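Local coordinates for protein Diedel (Drosophila melanogaster, PDB 3ZZO), which acts as a secreted cytokine that promotes survival of Sindbis virus infection by suppressing the immune deficiency pathway, at residues S5-E10 with G66-E71; F11-G16 with Y79-I84; V33-D38 with Q70-R75. All blocks are in the same frame, centred on the assembly; numbering follows the deposited sequence.

The three contacts build the helix-on-sheet SD1 subdomain. Contacts 1 and 3 lie closest, their centres about 5 Å apart: both place helix 69-75 on the sheet, contact 1 on strand 6-13 and contact 3 on its neighbour 31-35, joined by a probable hydrogen bond from Val9 N to Val33 O (2.8 Å). Contact 2, centred about 14 Å from contact 1 and about 12 Å from contact 3, pairs the later part of strand 6-13 with strand 81-89. Its apolar face meets the helix, where Phe11 CZ lies 3.7 Å from Phe72 CZ. A 1,2-ethanediol, probably from crystallisation, touches Ser69 of contact 1 and lies about 3 Å from the nearest Ile83 side-chain atom of contact 2.

Contact 1 (S5-E10 with G66-E71); sequences SRELVE and GDWSQE. With EDO (1,2-ethanediol), chain C.
Glu7 and Trp68 meet where the start of helix 69-75 comes down on strand 6-13, part of the helix-covered antiparallel sheet of the ferredoxin-like SD1 subdomain. The Glu7 side chain leaves the strand toward the helix with CG opposite its own carbonyl carbon (chi1 -75°) and then runs straight, which carries the carboxylate past the indole to the helix N-terminus. On the way its CG passes 3.7 Å from Trp68 CE3, the carboxylate and ring planes being turned 43° apart.

Trp68 occupies the N-cap position. Its ring reaches back along the strand to Ser5 and Arg6: Ser5 O sits at the ring edge, in plane, 3.5 Å from CH2, while Arg6 CA lies at the same distance from CZ3. The indole thus packs on the strand backbone as well as on the Glu7 side chain, and it also touches Ala37.

At the helix start, Ser69 N gives Glu7 OE1 a weak, bent hydrogen bond of 3.0 Å (125° at the hydrogen). The buried carboxylate is probably stabilised by this first-turn N-H and the helix dipole. Val9 CG2 adds an apolar touch on Ser69 CB. The other carboxylate oxygen is served by water, which donates to Glu7 OE2 at 2.6 Å and bonds Ser69 OG, itself hydrogen-bonded at 2.6 Å to O2 of a 1,2-ethanediol, probably from the crystallisation liquor, either group being the possible donor.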
loop_
_atom_site.group_PDB
_atom_site.type_symbol
_atom_site.label_atom_id
_atom_site.label_comp_id
_atom_site.label_asym_id
_atom_site.label_seq_id
_atom_site.Cartn_x
_atom_site.Cartn_y
_atom_site.Cartn_z
ATOM N N SER A 5 6.852 7.846 -2.208
ATOM C CA SER A 5 5.401 7.852 -2.338
ATOM C C SER A 5 4.820 6.542 -1.808
ATOM O O SER A 5 5.401 5.475 -2.021
ATOM C CB SER A 5 4.965 8.051 -3.795
ATOM O OG SER A 5 5.331 9.338 -4.232
ATOM N N ARG A 6 3.690 6.661 -1.112
ATOM C CA ARG A 6 2.926 5.509 -0.646
ATOM C C ARG A 6 1.476 5.912 -0.518
ATOM O O ARG A 6 1.151 7.106 -0.693
ATOM C CB ARG A 6 3.500 4.919 0.611
ATOM C CG ARG A 6 3.520 5.799 1.819
ATOM C CD ARG A 6 4.575 5.420 2.882
ATOM N NE ARG A 6 4.589 6.311 3.987
ATOM C CZ ARG A 6 4.918 5.923 5.202
ATOM N NH1 ARG A 6 5.224 4.626 5.498
ATOM N NH2 ARG A 6 4.881 6.812 6.171
ATOM N N GLU A 7 0.580 4.983 -0.282
ATOM C CA GLU A 7 -0.826 5.304 -0.051
ATOM C C GLU A 7 -1.295 4.666 1.224
ATOM O O GLU A 7 -0.989 3.516 1.525
ATOM C CB GLU A 7 -1.746 4.848 -1.194
ATOM C CG GLU A 7 -1.676 5.698 -2.428
ATOM C CD GLU A 7 -2.614 5.238 -3.504
ATOM O OE1 GLU A 7 -3.085 4.098 -3.501
ATOM O OE2 GLU A 7 -2.856 6.084 -4.426
ATOM N N LEU A 8 -2.097 5.414 1.956
ATOM C CA LEU A 8 -2.853 4.924 3.110
ATOM C C LEU A 8 -4.238 4.560 2.637
ATOM O O LEU A 8 -4.959 5.432 2.126
ATOM C CB LEU A 8 -2.995 6.063 4.158
ATOM C CG LEU A 8 -1.719 6.796 4.670
ATOM C CD1 LEU A 8 -2.072 8.124 5.321
ATOM C CD2 LEU A 8 -0.922 5.894 5.586
ATOM N N VAL A 9 -4.638 3.313 2.756
ATOM C CA VAL A 9 -5.898 2.831 2.263
ATOM C C VAL A 9 -6.743 2.291 3.395
ATOM O O VAL A 9 -6.279 1.456 4.181
ATOM C CB VAL A 9 -5.693 1.728 1.214
ATOM C CG1 VAL A 9 -7.027 1.233 0.639
ATOM C CG2 VAL A 9 -4.766 2.191 0.095
ATOM N N GLU A 10 -7.978 2.780 3.509
ATOM C CA GLU A 10 -8.962 2.221 4.432
ATOM C C GLU A 10 -10.004 1.503 3.601
ATOM O O GLU A 10 -10.441 2.003 2.565
ATOM C CB GLU A 10 -9.644 3.317 5.264
ATOM C CG GLU A 10 -8.711 4.024 6.182
ATOM C CD GLU A 10 -9.452 5.034 7.075
ATOM O OE1 GLU A 10 -10.714 5.065 7.144
ATOM O OE2 GLU A 10 -8.744 5.885 7.677
ATOM N N GLY A 66 3.238 -0.279 -10.319
ATOM C CA GLY A 66 1.868 -0.721 -10.485
ATOM C C GLY A 66 0.895 0.416 -10.332
ATOM O O GLY A 66 1.280 1.580 -10.342
ATOM N N ASP A 67 -0.376 0.090 -10.143
ATOM C CA ASP A 67 -1.425 1.111 -10.098
ATOM C C ASP A 67 -2.076 1.259 -8.722
ATOM O O ASP A 67 -3.257 1.612 -8.623
ATOM C CB ASP A 67 -2.325 1.086 -11.298
ATOM C CG ASP A 67 -3.094 -0.138 -11.404
ATOM O OD1 ASP A 67 -2.660 -1.237 -10.951
ATOM O OD2 ASP A 67 -4.164 -0.138 -12.100
ATOM N N TRP A 68 -1.286 1.094 -7.672
ATOM C CA TRP A 68 -1.630 1.672 -6.371
ATOM C C TRP A 68 -2.869 0.992 -5.783
ATOM O O TRP A 68 -2.969 -0.237 -5.818
ATOM C CB TRP A 68 -1.723 3.214 -6.451
ATOM C CG TRP A 68 -0.387 3.842 -6.697
ATOM C CD1 TRP A 68 0.106 4.367 -7.869
ATOM C CD2 TRP A 68 0.614 4.045 -5.714
ATOM N NE1 TRP A 68 1.364 4.866 -7.640
ATOM C CE2 TRP A 68 1.702 4.674 -6.326
ATOM C CE3 TRP A 68 0.709 3.704 -4.360
ATOM C CZ2 TRP A 68 2.865 4.998 -5.626
ATOM C CZ3 TRP A 68 1.867 4.002 -3.666
ATOM C CH2 TRP A 68 2.926 4.618 -4.304
ATOM N N SER A 69 -3.807 1.758 -5.245
ATOM C CA SER A 69 -4.977 1.173 -4.595
ATOM C C SER A 69 -5.757 0.284 -5.562
ATOM O O SER A 69 -6.393 -0.693 -5.141
ATOM C CB SER A 69 -5.860 2.238 -3.974
ATOM O OG SER A 69 -6.300 3.190 -4.957
ATOM N N GLN A 70 -5.769 0.636 -6.844
ATOM C CA GLN A 70 -6.476 -0.151 -7.865
ATOM C C GLN A 70 -5.877 -1.544 -7.972
ATOM O O GLN A 70 -6.597 -2.543 -8.075
ATOM C CB GLN A 70 -6.379 0.645 -9.186
ATOM C CG GLN A 70 -7.239 0.098 -10.301
ATOM C CD GLN A 70 -7.293 1.050 -11.468
ATOM O OE1 GLN A 70 -6.774 2.162 -11.411
ATOM N NE2 GLN A 70 -8.001 0.692 -12.523
ATOM N N GLU A 71 -4.557 -1.630 -7.874
ATOM C CA GLU A 71 -3.851 -2.919 -7.862
ATOM C C GLU A 71 -4.060 -3.693 -6.549
ATOM O O GLU A 71 -4.147 -4.910 -6.567
ATOM C CB GLU A 71 -2.379 -2.720 -8.138
ATOM C CG GLU A 71 -1.648 -4.008 -8.336
ATOM C CD GLU A 71 -0.364 -3.893 -9.082
ATOM O OE1 GLU A 71 -0.060 -2.830 -9.643
ATOM O OE2 GLU A 71 0.388 -4.914 -9.107
HETATM C C1 EDO C . -10.819 2.803 -5.628
HETATM O O1 EDO C . -10.713 4.124 -5.312
HETATM C C2 EDO C . -9.475 2.090 -5.357
HETATM O O2 EDO C . -8.492 2.527 -6.148
HETATM O O HOH W 1 -4.602 5.084 -6.005
#

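Contact 2 (F11-G16 with Y79-I84); sequences FKMDRG and YGIQII
Phe11 and Ile81 interlock on the helix-facing side of two antiparallel strands, 11-13 and 81-84, whose axes approach to 4.6 Å with 159° between their N-to-C directions. Both branches of Ile81 meet the ring: CG2 lies 3.9 Å from Phe11 CD2, and CD1 fits beside CD2 and CE2. Met13 runs alongside Ile81 and bends at chi3 (76°), so that it spans from Ile81, at CG, to Tyr79, whose CB is 3.6 Å from Met13 CE. Tyr79 CD1 lies 3.8 Å from Gly16 CA, the ring resting beside the bare glycine backbone. Phe72 of helix 69-75 meets the Phe11 ring edge-to-face.

On the opposite face, Ile84 CD1 rests against the extended Lys12 chain, 3.8 Å from CG. Gln82 folds at chi2 so that NE2 donates a hydrogen bond to Asp14 OD2 (3.0 Å) from the syn side, tilted out of the carboxylate plane.

Lys12 and Gln82 form a hydrogen-bonded pair (Lys12 N to Gln82 O 2.9 Å, Gln82 N to Lys12 O 2.8 Å); beyond it Asp14 N bonds Gly80 O and Arg15 N bonds Tyr79 O. This is an antiparallel ladder at the edge of the ferredoxin-like sheet, apolar toward the helix, mostly polar beside Lys12 and Gln82.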
loop_
_atom_site.group_PDB
_atom_site.type_symbol
_atom_site.label_atom_id
_atom_site.label_comp_id
_atom_site.label_asym_id
_atom_site.label_seq_id
_atom_site.Cartn_x
_atom_site.Cartn_y
_atom_site.Cartn_z
ATOM N N PHE A 11 -10.400 0.316 4.050
ATOM C CA PHE A 11 -11.284 -0.511 3.234
ATOM C C PHE A 11 -12.008 -1.515 4.110
ATOM O O PHE A 11 -11.573 -1.807 5.237
ATOM C CB PHE A 11 -10.460 -1.252 2.162
ATOM C CG PHE A 11 -9.426 -2.219 2.720
ATOM C CD1 PHE A 11 -8.174 -1.758 3.133
ATOM C CD2 PHE A 11 -9.713 -3.573 2.834
ATOM C CE1 PHE A 11 -7.267 -2.646 3.672
ATOM C CE2 PHE A 11 -8.779 -4.463 3.381
ATOM C CZ PHE A 11 -7.563 -3.986 3.791
ATOM N N LYS A 12 -13.061 -2.083 3.576
ATOM C CA LYS A 12 -13.743 -3.221 4.181
ATOM C C LYS A 12 -13.566 -4.413 3.249
ATOM O O LYS A 12 -13.078 -4.277 2.129
ATOM C CB LYS A 12 -15.200 -2.899 4.484
ATOM C CG LYS A 12 -15.317 -1.986 5.682
ATOM C CD LYS A 12 -16.758 -1.489 5.972
ATOM C CE LYS A 12 -16.784 -0.554 7.194
ATOM N NZ LYS A 12 -18.106 0.104 7.329
ATOM N N MET A 13 -13.888 -5.601 3.743
ATOM C CA MET A 13 -13.646 -6.850 3.020
ATOM C C MET A 13 -14.900 -7.698 3.056
ATOM O O MET A 13 -15.483 -7.913 4.118
ATOM C CB MET A 13 -12.521 -7.658 3.744
ATOM C CG MET A 13 -11.202 -6.942 3.759
ATOM S SD MET A 13 -9.941 -7.864 4.612
ATOM C CE MET A 13 -9.568 -9.116 3.380
ATOM N N ASP A 14 -15.283 -8.247 1.930
ATOM C CA ASP A 14 -16.407 -9.171 1.897
ATOM C C ASP A 14 -16.077 -10.548 2.418
ATOM O O ASP A 14 -16.921 -11.234 2.978
ATOM C CB ASP A 14 -16.925 -9.302 0.477
ATOM C CG ASP A 14 -17.509 -8.016 -0.062
ATOM O OD1 ASP A 14 -18.061 -7.201 0.722
ATOM O OD2 ASP A 14 -17.319 -7.829 -1.253
ATOM N N ARG A 15 -14.845 -10.972 2.244
ATOM C CA ARG A 15 -14.331 -12.286 2.664
ATOM C C ARG A 15 -12.946 -12.102 3.268
ATOM O O ARG A 15 -12.274 -11.103 3.003
ATOM C CB ARG A 15 -14.287 -13.267 1.429
ATOM C CG ARG A 15 -15.668 -13.455 0.816
ATOM C CD ARG A 15 -15.601 -14.235 -0.512
ATOM N NE ARG A 15 -15.007 -13.469 -1.608
ATOM C CZ ARG A 15 -15.621 -12.507 -2.283
ATOM N NH1 ARG A 15 -16.889 -12.192 -2.051
ATOM N NH2 ARG A 15 -14.982 -11.910 -3.300
ATOM N N GLY A 16 -12.520 -13.066 4.049
ATOM C CA GLY A 16 -11.221 -12.965 4.702
ATOM C C GLY A 16 -11.230 -11.938 5.801
ATOM O O GLY A 16 -12.284 -11.529 6.297
ATOM N N TYR A 79 -10.984 -11.643 -1.965
ATOM C CA TYR A 79 -11.479 -11.082 -0.716
ATOM C C TYR A 79 -12.563 -10.048 -0.917
ATOM O O TYR A 79 -13.288 -9.749 0.032
ATOM C CB TYR A 79 -10.326 -10.515 0.099
ATOM C CG TYR A 79 -9.307 -11.541 0.463
ATOM C CD1 TYR A 79 -9.652 -12.638 1.222
ATOM C CD2 TYR A 79 -8.010 -11.459 0.014
ATOM C CE1 TYR A 79 -8.723 -13.594 1.541
ATOM C CE2 TYR A 79 -7.056 -12.406 0.318
ATOM C CZ TYR A 79 -7.425 -13.453 1.121
ATOM O OH TYR A 79 -6.515 -14.398 1.450
ATOM N N GLY A 80 -12.696 -9.465 -2.102
ATOM C CA GLY A 80 -13.738 -8.467 -2.300
ATOM C C GLY A 80 -13.465 -7.166 -1.516
ATOM O O GLY A 80 -14.220 -6.795 -0.604
ATOM N N ILE A 81 -12.428 -6.457 -1.917
ATOM C CA ILE A 81 -11.982 -5.252 -1.240
ATOM C C ILE A 81 -12.920 -4.089 -1.593
ATOM O O ILE A 81 -13.096 -3.771 -2.777
ATOM C CB ILE A 81 -10.561 -4.888 -1.642
ATOM C CG1 ILE A 81 -9.555 -6.012 -1.374
ATOM C CG2 ILE A 81 -10.131 -3.579 -0.997
ATOM C CD1 ILE A 81 -9.554 -6.495 0.070
ATOM N N GLN A 82 -13.512 -3.486 -0.561
ATOM C CA GLN A 82 -14.414 -2.362 -0.684
ATOM C C GLN A 82 -13.686 -1.120 -0.192
ATOM O O GLN A 82 -13.576 -0.853 1.013
ATOM C CB GLN A 82 -15.686 -2.614 0.129
ATOM C CG GLN A 82 -16.415 -3.892 -0.277
ATOM C CD GLN A 82 -16.825 -3.906 -1.711
ATOM O OE1 GLN A 82 -17.190 -2.868 -2.297
ATOM N NE2 GLN A 82 -16.860 -5.068 -2.312
ATOM N N ILE A 83 -13.145 -0.331 -1.110
ATOM C CA ILE A 83 -12.354 0.862 -0.767
ATOM C C ILE A 83 -13.244 1.917 -0.141
ATOM O O ILE A 83 -14.316 2.215 -0.653
ATOM C CB ILE A 83 -11.661 1.433 -2.030
ATOM C CG1 ILE A 83 -10.670 0.391 -2.614
ATOM C CG2 ILE A 83 -11.022 2.778 -1.761
ATOM C CD1 ILE A 83 -9.439 0.247 -1.823
ATOM N N ILE A 84 -12.781 2.500 0.955
ATOM C CA ILE A 84 -13.474 3.603 1.622
ATOM C C ILE A 84 -12.719 4.918 1.426
ATOM O O ILE A 84 -13.324 5.920 1.114
ATOM C CB ILE A 84 -13.680 3.322 3.109
ATOM C CG1 ILE A 84 -14.594 2.110 3.271
ATOM C CG2 ILE A 84 -14.302 4.526 3.845
ATOM C CD1 ILE A 84 -14.619 1.551 4.638
#

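Contact 3 (V33-D38 with Q70-R75); sequences VTICAD and QEFVRR
The helix-to-sheet core of the ferredoxin-like SD1 subdomain supplies one half of this contact, and a polar bridge from the loop after strand 31-35 to helix 69-75 supplies the other. In the core, Phe72 points from the helix at the strand, its CG anti to the backbone N (chi1 179°), a setting that projects the ring onto Val33 and Ile35. Val33 comes from the opposite direction and places CG1 over one face of the ring, 3.9 Å above its plane and displaced toward the rim, with CZ as its nearest atom. Ile35 crosses at a slant: its CG2 lies 4.0 Å from Phe72 CD1, and its CD1 approaches Phe72 CB.

The polar half centres on the carbonyl of Asp38. Arg75 bends at chi3 (-61°) and brings NH1 to Asp38 O at 2.9 Å, lying in the carbonyl plane. The same NH1 is 3.4 Å from Glu71 OE2, a long and weak ion pair within the helix; the other oxygen, Glu71 OE1, accepts a hydrogen bond from Asp67 N. Because Asp38 O and Glu71 OE2 are both acceptors only 3.2 Å apart, the cation shared between them probably offsets their repulsion. Asp38 OD1 accepts from Val40 N.

Cys36, in the same loop, is tied to Cys47 by a disulfide. Strand 31-35 pairs with strand 6-13, and Ile81 of strand 81-89 also touches Phe72, setting this aromatic ring between the helix and the sheet.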
loop_
_atom_site.group_PDB
_atom_site.type_symbol
_atom_site.label_atom_id
_atom_site.label_comp_id
_atom_site.label_asym_id
_atom_site.label_seq_id
_atom_site.Cartn_x
_atom_site.Cartn_y
_atom_site.Cartn_z
ATOM N N VAL A 33 -4.217 -0.076 5.666
ATOM C CA VAL A 33 -2.941 -0.567 5.174
ATOM C C VAL A 33 -2.202 0.590 4.489
ATOM O O VAL A 33 -2.820 1.487 3.914
ATOM C CB VAL A 33 -3.166 -1.752 4.193
ATOM C CG1 VAL A 33 -3.887 -1.320 2.899
ATOM C CG2 VAL A 33 -1.850 -2.492 3.877
ATOM N N THR A 34 -0.871 0.525 4.506
ATOM C CA THR A 34 -0.019 1.448 3.773
ATOM C C THR A 34 0.625 0.625 2.673
ATOM O O THR A 34 1.309 -0.352 2.975
ATOM C CB THR A 34 1.039 2.072 4.676
ATOM O OG1 THR A 34 0.380 2.768 5.731
ATOM C CG2 THR A 34 1.892 3.044 3.940
ATOM N N ILE A 35 0.427 1.030 1.412
ATOM C CA ILE A 35 0.896 0.277 0.258
ATOM C C ILE A 35 1.873 1.071 -0.572
ATOM O O ILE A 35 1.919 2.294 -0.560
ATOM C CB ILE A 35 -0.303 -0.159 -0.635
ATOM C CG1 ILE A 35 -1.062 1.043 -1.211
ATOM C CG2 ILE A 35 -1.203 -1.124 0.103
ATOM C CD1 ILE A 35 -2.040 0.708 -2.324
ATOM N N CYS A 36 2.649 0.316 -1.353
ATOM C CA CYS A 36 3.438 0.836 -2.445
ATOM C C CYS A 36 2.664 0.708 -3.759
ATOM O O CYS A 36 1.509 0.249 -3.770
ATOM C CB CYS A 36 4.791 0.108 -2.512
ATOM S SG CYS A 36 5.773 0.235 -0.990
ATOM N N ALA A 37 3.287 1.110 -4.859
ATOM C CA ALA A 37 2.581 1.122 -6.153
ATOM C C ALA A 37 2.143 -0.236 -6.644
ATOM O O ALA A 37 1.223 -0.311 -7.449
ATOM C CB ALA A 37 3.444 1.813 -7.219
ATOM N N ASP A 38 2.783 -1.289 -6.160
ATOM C CA ASP A 38 2.400 -2.652 -6.493
ATOM C C ASP A 38 1.161 -3.137 -5.770
ATOM O O ASP A 38 0.737 -4.280 -5.959
ATOM C CB ASP A 38 3.578 -3.611 -6.287
ATOM C CG ASP A 38 4.018 -3.758 -4.844
ATOM O OD1 ASP A 38 3.629 -2.949 -3.958
ATOM O OD2 ASP A 38 4.823 -4.715 -4.610
ATOM N N GLN A 70 -5.769 0.636 -6.844
ATOM C CA GLN A 70 -6.476 -0.151 -7.865
ATOM C C GLN A 70 -5.877 -1.544 -7.972
ATOM O O GLN A 70 -6.597 -2.543 -8.075
ATOM C CB GLN A 70 -6.379 0.645 -9.186
ATOM C CG GLN A 70 -7.239 0.098 -10.301
ATOM C CD GLN A 70 -7.293 1.050 -11.468
ATOM O OE1 GLN A 70 -6.774 2.162 -11.411
ATOM N NE2 GLN A 70 -8.001 0.692 -12.523
ATOM N N GLU A 71 -4.557 -1.630 -7.874
ATOM C CA GLU A 71 -3.851 -2.919 -7.862
ATOM C C GLU A 71 -4.060 -3.693 -6.549
ATOM O O GLU A 71 -4.147 -4.910 -6.567
ATOM C CB GLU A 71 -2.379 -2.720 -8.138
ATOM C CG GLU A 71 -1.648 -4.008 -8.336
ATOM C CD GLU A 71 -0.364 -3.893 -9.082
ATOM O OE1 GLU A 71 -0.060 -2.830 -9.643
ATOM O OE2 GLU A 71 0.388 -4.914 -9.107
ATOM N N PHE A 72 -4.151 -2.983 -5.422
ATOM C CA PHE A 72 -4.476 -3.620 -4.144
ATOM C C PHE A 72 -5.822 -4.334 -4.242
ATOM O O PHE A 72 -5.966 -5.483 -3.823
ATOM C CB PHE A 72 -4.512 -2.565 -3.023
ATOM C CG PHE A 72 -4.862 -3.141 -1.684
ATOM C CD1 PHE A 72 -3.947 -3.878 -0.990
ATOM C CD2 PHE A 72 -6.111 -2.944 -1.122
ATOM C CE1 PHE A 72 -4.278 -4.424 0.261
ATOM C CE2 PHE A 72 -6.439 -3.517 0.101
ATOM C CZ PHE A 72 -5.510 -4.237 0.773
ATOM N N VAL A 73 -6.813 -3.686 -4.855
ATOM C CA VAL A 73 -8.108 -4.321 -5.068
ATOM C C VAL A 73 -7.961 -5.506 -6.029
ATOM O O VAL A 73 -8.477 -6.586 -5.785
ATOM C CB VAL A 73 -9.153 -3.311 -5.591
ATOM C CG1 VAL A 73 -10.475 -4.007 -5.888
ATOM C CG2 VAL A 73 -9.349 -2.197 -4.576
ATOM N N ARG A 74 -7.252 -5.278 -7.140
ATOM C CA ARG A 74 -7.131 -6.309 -8.192
ATOM C C ARG A 74 -6.493 -7.570 -7.656
ATOM O O ARG A 74 -7.004 -8.666 -7.874
ATOM C CB ARG A 74 -6.312 -5.752 -9.342
ATOM C CG ARG A 74 -6.416 -6.602 -10.600
ATOM C CD ARG A 74 -5.527 -6.116 -11.727
ATOM N NE ARG A 74 -5.853 -4.752 -12.106
ATOM C CZ ARG A 74 -5.118 -3.682 -11.904
ATOM N NH1 ARG A 74 -3.880 -3.745 -11.398
ATOM N NH2 ARG A 74 -5.603 -2.502 -12.234
ATOM N N ARG A 75 -5.357 -7.436 -6.994
ATOM C CA ARG A 75 -4.629 -8.633 -6.565
ATOM C C ARG A 75 -5.322 -9.381 -5.435
ATOM O O ARG A 75 -5.027 -10.538 -5.187
ATOM C CB ARG A 75 -3.190 -8.315 -6.315
ATOM C CG ARG A 75 -2.917 -7.560 -5.138
ATOM C CD ARG A 75 -1.404 -7.057 -5.208
ATOM N NE ARG A 75 -0.473 -8.162 -5.260
ATOM C CZ ARG A 75 0.711 -8.145 -5.936
ATOM N NH1 ARG A 75 1.172 -7.090 -6.618
ATOM N NH2 ARG A 75 1.424 -9.228 -5.929
#